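PDB 6G44: putative major capsid protein from Cafeteriavirus-dependent mavirus, which probably builds the icosahedral shell of the virophage, assembling as trimers of double jelly-roll subunits. Local coordinates for residues Ser90-Pro102 with Tyr163-Gly177. Residues are numbered along the deposited sequence; the frame is centred on the assembly and turned at random.
With SO4 (sulfate ion), chain F; SO4 (sulfate ion), chain D; SO4 (sulfate ion), chain K.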
loop_
_atom_site.group_PDB
_atom_site.type_symbol
_atom_site.label_atom_id
_atom_site.label_comp_id
_atom_site.label_asym_id
_atom_site.label_seq_id
_atom_site.Cartn_x
_atom_site.Cartn_y
_atom_site.Cartn_z
ATOM N N SER C 90 24.694 -13.575 23.924
ATOM C CA SER C 90 23.540 -13.468 23.024
ATOM C C SER C 90 23.660 -12.215 22.168
ATOM O O SER C 90 23.867 -11.126 22.692
ATOM C CB SER C 90 22.240 -13.400 23.812
ATOM O OG SER C 90 21.917 -14.632 24.445
ATOM N N SER C 91 23.506 -12.358 20.848
ATOM C CA SER C 91 23.584 -11.196 19.959
ATOM C C SER C 91 22.422 -10.213 20.155
ATOM O O SER C 91 22.598 -9.001 20.020
ATOM C CB SER C 91 23.681 -11.616 18.488
ATOM O OG SER C 91 22.426 -12.015 17.937
ATOM N N LEU C 92 21.247 -10.774 20.454
ATOM C CA LEU C 92 19.965 -10.040 20.555
ATOM C C LEU C 92 19.509 -9.430 19.224
ATOM O O LEU C 92 18.560 -8.662 19.198
ATOM C CB LEU C 92 19.986 -8.982 21.655
ATOM C CG LEU C 92 20.236 -9.568 23.058
ATOM C CD1 LEU C 92 20.345 -8.435 24.065
ATOM C CD2 LEU C 92 19.154 -10.545 23.463
ATOM N N LYS C 93 20.149 -9.818 18.123
ATOM C CA LYS C 93 19.854 -9.154 16.863
ATOM C C LYS C 93 18.402 -9.430 16.466
ATOM O O LYS C 93 17.955 -10.572 16.423
ATOM C CB LYS C 93 20.828 -9.574 15.765
ATOM C CG LYS C 93 20.628 -8.893 14.407
ATOM C CD LYS C 93 20.595 -7.374 14.465
ATOM C CE LYS C 93 20.597 -6.784 13.056
ATOM N NZ LYS C 93 21.858 -7.094 12.313
ATOM N N ASP C 94 17.685 -8.338 16.199
ATOM C CA ASP C 94 16.280 -8.396 15.759
ATOM C C ASP C 94 15.344 -9.072 16.762
ATOM O O ASP C 94 14.339 -9.687 16.401
ATOM C CB ASP C 94 16.166 -9.025 14.346
ATOM C CG ASP C 94 16.903 -8.231 13.276
ATOM O OD1 ASP C 94 16.941 -6.997 13.345
ATOM O OD2 ASP C 94 17.419 -8.860 12.324
ATOM N N GLN C 95 15.662 -8.966 18.054
ATOM C CA GLN C 95 14.888 -9.674 19.071
ATOM C C GLN C 95 14.231 -8.807 20.148
ATOM O O GLN C 95 13.403 -9.329 20.899
ATOM C CB GLN C 95 15.790 -10.710 19.751
ATOM C CG GLN C 95 16.024 -11.890 18.830
ATOM C CD GLN C 95 17.031 -12.889 19.354
ATOM O OE1 GLN C 95 18.093 -12.506 19.839
ATOM N NE2 GLN C 95 16.704 -14.182 19.224
ATOM N N ILE C 96 14.521 -7.511 20.203
ATOM C CA ILE C 96 14.007 -6.623 21.246
ATOM C C ILE C 96 13.254 -5.465 20.605
ATOM O O ILE C 96 13.732 -4.867 19.626
ATOM C CB ILE C 96 15.161 -6.011 22.098
ATOM C CG1 ILE C 96 16.054 -7.097 22.701
ATOM C CG2 ILE C 96 14.613 -5.114 23.203
ATOM C CD1 ILE C 96 15.348 -8.047 23.640
ATOM N N GLY C 97 12.114 -5.133 21.167
ATOM C CA GLY C 97 11.381 -3.952 20.759
ATOM C C GLY C 97 10.296 -3.636 21.727
ATOM O O GLY C 97 10.379 -3.972 22.925
ATOM N N LEU C 98 9.231 -3.021 21.220
ATOM C CA LEU C 98 8.068 -2.689 22.011
ATOM C C LEU C 98 6.817 -3.412 21.523
ATOM O O LEU C 98 6.715 -3.753 20.332
ATOM C CB LEU C 98 7.838 -1.171 22.028
ATOM C CG LEU C 98 8.985 -0.317 22.557
ATOM C CD1 LEU C 98 8.695 1.161 22.413
ATOM C CD2 LEU C 98 9.324 -0.641 24.006
ATOM N N LYS C 99 5.882 -3.638 22.441
ATOM C CA LYS C 99 4.560 -4.164 22.092
ATOM C C LYS C 99 3.783 -3.126 21.294
ATOM O O LYS C 99 4.166 -1.949 21.267
ATOM C CB LYS C 99 3.814 -4.630 23.349
ATOM C CG LYS C 99 4.495 -5.833 24.001
ATOM C CD LYS C 99 3.674 -6.411 25.127
ATOM C CE LYS C 99 4.335 -7.635 25.732
ATOM N NZ LYS C 99 3.468 -8.232 26.769
ATOM N N SER C 100 2.726 -3.563 20.602
ATOM C CA SER C 100 1.872 -2.672 19.810
ATOM C C SER C 100 1.221 -1.599 20.694
ATOM O O SER C 100 0.620 -1.933 21.703
ATOM C CB SER C 100 0.791 -3.506 19.107
ATOM O OG SER C 100 1.389 -4.548 18.331
ATOM N N PHE C 101 1.309 -0.343 20.300
ATOM C CA PHE C 101 0.644 0.772 21.017
ATOM C C PHE C 101 1.032 0.784 22.501
ATOM O O PHE C 101 0.169 0.694 23.379
ATOM C CB PHE C 101 -0.880 0.765 20.814
ATOM C CG PHE C 101 -1.256 0.620 19.367
ATOM C CD1 PHE C 101 -1.230 1.724 18.564
ATOM C CD2 PHE C 101 -1.517 -0.622 18.810
ATOM C CE1 PHE C 101 -1.475 1.630 17.218
ATOM C CE2 PHE C 101 -1.749 -0.734 17.439
ATOM C CZ PHE C 101 -1.722 0.395 16.647
ATOM N N PRO C 102 2.336 0.877 22.752
ATOM C CA PRO C 102 2.801 0.663 24.150
ATOM C C PRO C 102 2.344 1.720 25.138
ATOM O O PRO C 102 2.237 1.417 26.337
ATOM C CB PRO C 102 4.319 0.653 24.015
ATOM C CG PRO C 102 4.580 1.496 22.804
ATOM C CD PRO C 102 3.463 1.166 21.847
ATOM N N TYR C 163 10.309 -7.293 15.511
ATOM C CA TYR C 163 11.531 -6.766 16.150
ATOM C C TYR C 163 12.716 -6.677 15.225
ATOM O O TYR C 163 13.804 -6.324 15.665
ATOM C CB TYR C 163 11.826 -7.517 17.471
ATOM C CG TYR C 163 10.612 -7.543 18.374
ATOM C CD1 TYR C 163 9.803 -6.411 18.570
ATOM C CD2 TYR C 163 10.227 -8.721 19.036
ATOM C CE1 TYR C 163 8.652 -6.460 19.334
ATOM C CE2 TYR C 163 9.085 -8.767 19.823
ATOM C CZ TYR C 163 8.297 -7.645 19.976
ATOM O OH TYR C 163 7.133 -7.630 20.704
ATOM N N ARG C 164 12.469 -6.813 13.911
ATOM C CA ARG C 164 13.520 -6.548 12.947
ATOM C C ARG C 164 13.761 -5.015 13.135
ATOM O O ARG C 164 12.850 -4.181 13.199
ATOM C CB ARG C 164 12.981 -6.746 11.518
ATOM C CG ARG C 164 13.079 -8.210 11.078
ATOM C CD ARG C 164 12.205 -8.605 9.883
ATOM N NE ARG C 164 12.711 -8.036 8.625
ATOM C CZ ARG C 164 12.116 -8.083 7.438
ATOM N NH1 ARG C 164 10.953 -8.700 7.249
ATOM N NH2 ARG C 164 12.690 -7.494 6.407
ATOM N N GLN C 165 15.048 -4.700 13.203
ATOM C CA GLN C 165 15.439 -3.290 13.303
ATOM C C GLN C 165 15.235 -2.583 11.968
ATOM O O GLN C 165 14.883 -3.214 10.960
ATOM C CB GLN C 165 16.840 -3.173 13.835
ATOM C CG GLN C 165 17.944 -3.717 13.018
ATOM C CD GLN C 165 19.288 -3.458 13.725
ATOM O OE1 GLN C 165 20.223 -2.980 13.120
ATOM N NE2 GLN C 165 19.382 -3.837 15.012
ATOM N N GLY C 166 15.378 -1.265 11.983
ATOM C CA GLY C 166 15.178 -0.468 10.775
ATOM C C GLY C 166 16.000 -0.903 9.581
ATOM O O GLY C 166 15.514 -1.003 8.476
ATOM N N THR C 167 17.268 -1.214 9.814
ATOM C CA THR C 167 18.125 -1.667 8.706
ATOM C C THR C 167 17.721 -3.026 8.158
ATOM O O THR C 167 18.203 -3.453 7.097
ATOM C CB THR C 167 19.602 -1.711 9.108
ATOM O OG1 THR C 167 19.759 -2.707 10.135
ATOM C CG2 THR C 167 20.112 -0.347 9.545
ATOM N N GLU C 168 16.837 -3.732 8.854
ATOM C CA GLU C 168 16.323 -5.007 8.434
ATOM C C GLU C 168 14.877 -4.916 7.949
ATOM O O GLU C 168 14.265 -5.925 7.688
ATOM C CB GLU C 168 16.441 -6.000 9.620
ATOM C CG GLU C 168 17.870 -6.128 10.147
ATOM C CD GLU C 168 18.817 -6.913 9.258
ATOM O OE1 GLU C 168 19.993 -7.118 9.679
ATOM O OE2 GLU C 168 18.403 -7.383 8.193
ATOM N N SER C 169 14.331 -3.707 7.849
ATOM C CA SER C 169 12.922 -3.481 7.525
ATOM C C SER C 169 12.783 -2.598 6.298
ATOM O O SER C 169 13.105 -1.414 6.345
ATOM C CB SER C 169 12.173 -2.825 8.685
ATOM O OG SER C 169 12.225 -3.634 9.860
ATOM N N THR C 170 12.273 -3.152 5.205
ATOM C CA THR C 170 12.013 -2.332 4.027
ATOM C C THR C 170 10.832 -1.374 4.183
ATOM O O THR C 170 10.810 -0.278 3.604
ATOM C CB THR C 170 11.780 -3.189 2.784
ATOM O OG1 THR C 170 10.682 -4.063 3.014
ATOM C CG2 THR C 170 13.029 -4.004 2.431
ATOM N N ASP C 171 9.824 -1.815 4.960
ATOM C CA ASP C 171 8.644 -0.992 5.203
ATOM C C ASP C 171 8.580 -0.736 6.699
ATOM O O ASP C 171 8.343 -1.660 7.489
ATOM C CB ASP C 171 7.411 -1.771 4.721
ATOM C CG ASP C 171 6.091 -1.027 4.920
ATOM O OD1 ASP C 171 6.038 0.055 5.551
ATOM O OD2 ASP C 171 5.087 -1.570 4.425
ATOM N N SER C 172 8.739 0.538 7.059
ATOM C CA SER C 172 8.798 0.920 8.469
ATOM C C SER C 172 7.558 0.568 9.258
ATOM O O SER C 172 7.652 0.283 10.471
ATOM C CB SER C 172 9.071 2.400 8.622
ATOM O OG SER C 172 8.004 3.171 8.104
ATOM N N ARG C 173 6.402 0.505 8.612
ATOM C CA ARG C 173 5.182 0.229 9.379
ATOM C C ARG C 173 5.142 -1.200 9.926
ATOM O O ARG C 173 4.375 -1.463 10.846
ATOM C CB ARG C 173 3.908 0.589 8.594
ATOM C CG ARG C 173 3.293 -0.470 7.684
ATOM C CD ARG C 173 1.784 -0.209 7.597
ATOM N NE ARG C 173 1.126 -0.855 6.471
ATOM C CZ ARG C 173 0.638 -2.087 6.485
ATOM N NH1 ARG C 173 0.741 -2.834 7.566
ATOM N NH2 ARG C 173 0.049 -2.574 5.406
ATOM N N MET C 174 5.983 -2.102 9.414
ATOM C CA MET C 174 6.004 -3.495 9.859
ATOM C C MET C 174 6.764 -3.666 11.162
ATOM O O MET C 174 6.677 -4.719 11.812
ATOM C CB MET C 174 6.712 -4.389 8.819
ATOM C CG MET C 174 6.019 -4.462 7.467
ATOM S SD MET C 174 4.422 -5.260 7.625
ATOM C CE MET C 174 3.364 -3.822 7.667
ATOM N N SER C 175 7.548 -2.653 11.521
ATOM C CA SER C 175 8.512 -2.797 12.617
ATOM C C SER C 175 8.114 -2.084 13.911
ATOM O O SER C 175 7.765 -0.903 13.901
ATOM C CB SER C 175 9.873 -2.265 12.161
ATOM O OG SER C 175 10.821 -2.322 13.254
ATOM N N ARG C 176 8.229 -2.817 15.030
ATOM C CA ARG C 176 8.238 -2.259 16.395
ATOM C C ARG C 176 9.627 -2.374 17.027
ATOM O O ARG C 176 9.772 -2.279 18.263
ATOM C CB ARG C 176 7.212 -2.993 17.258
ATOM C CG ARG C 176 5.804 -3.039 16.684
ATOM C CD ARG C 176 4.733 -3.480 17.691
ATOM N NE ARG C 176 5.053 -4.759 18.350
ATOM C CZ ARG C 176 4.640 -5.976 17.974
ATOM N NH1 ARG C 176 3.876 -6.161 16.895
ATOM N NH2 ARG C 176 5.043 -7.038 18.652
ATOM N N GLY C 177 10.636 -2.536 16.176
ATOM C CA GLY C 177 11.999 -2.803 16.619
ATOM C C GLY C 177 12.799 -1.541 16.788
ATOM O O GLY C 177 12.308 -0.425 16.579
HETATM S S SO4 F . 23.597 -3.992 11.256
HETATM O O1 SO4 F . 22.933 -4.410 12.512
HETATM O O2 SO4 F . 23.791 -5.168 10.379
HETATM O O3 SO4 F . 22.750 -2.978 10.581
HETATM O O4 SO4 F . 24.946 -3.506 11.605
HETATM S S SO4 D . 9.781 4.191 5.084
HETATM O O1 SO4 D . 8.614 4.648 5.835
HETATM O O2 SO4 D . 9.914 2.732 5.242
HETATM O O3 SO4 D . 9.564 4.493 3.650
HETATM O O4 SO4 D . 11.021 4.894 5.483
HETATM S S SO4 K . 11.126 -9.091 3.220
HETATM O O1 SO4 K . 12.167 -10.141 3.354
HETATM O O2 SO4 K . 10.174 -9.136 4.374
HETATM O O3 SO4 K . 10.400 -9.350 1.938
HETATM O O4 SO4 K . 11.847 -7.778 3.187
HETATM O O HOH W 1 17.810 -5.064 16.911
HETATM O O HOH W 2 15.014 -4.493 17.280
#
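R176 and L98 grip each other twice. R176 NE donates to L98 O at 2.8 Å, in both the carbonyl plane and the guanidinium plane. In return L98 N donates to R176 O at 3.1 Å. The R176 chain bends at chi3 (-53°), which turns NE back to L98 O. R176 NH2 donates to Y163 OH at 3.0 Å and forms a salt bridge with D149 OD1. Together with L98 O, these partners fix how the guanidinium is turned.

The Y163 ring lies against the backbone of 96-98. G97 N sits over one ring face, and L98 O lies at the ring edge, 3.5 Å from Y163 CE1. With no side chain on G97, Y163 CD1 comes within 3.7 Å of G97 CA. A water bridges I96 O and Y163 O.

These residues belong to the double jelly-roll capsid subunit. Strand 96-98 pairs antiparallel with 242-244, and the loop 163-177 packs against it and reaches the second subunit of the trimer.

At the other end, D94 OD1 accepts from Q165 N at 3.0 Å, nearly straight but from above the carboxylate plane. In the conformer given, K93 NZ forms a salt bridge with E168 OE1, its hydrogen bond weak. K93 NZ also bonds a sulfate, probably from the crystallisation liquor. The K93 ammonium may offset the like charges of D94 OD2 and E168 OE1. R164 NE and NH2 both donate side-on to the backbone O of E168, within the same loop. E168 OE2 bonds M159 N of the second subunit.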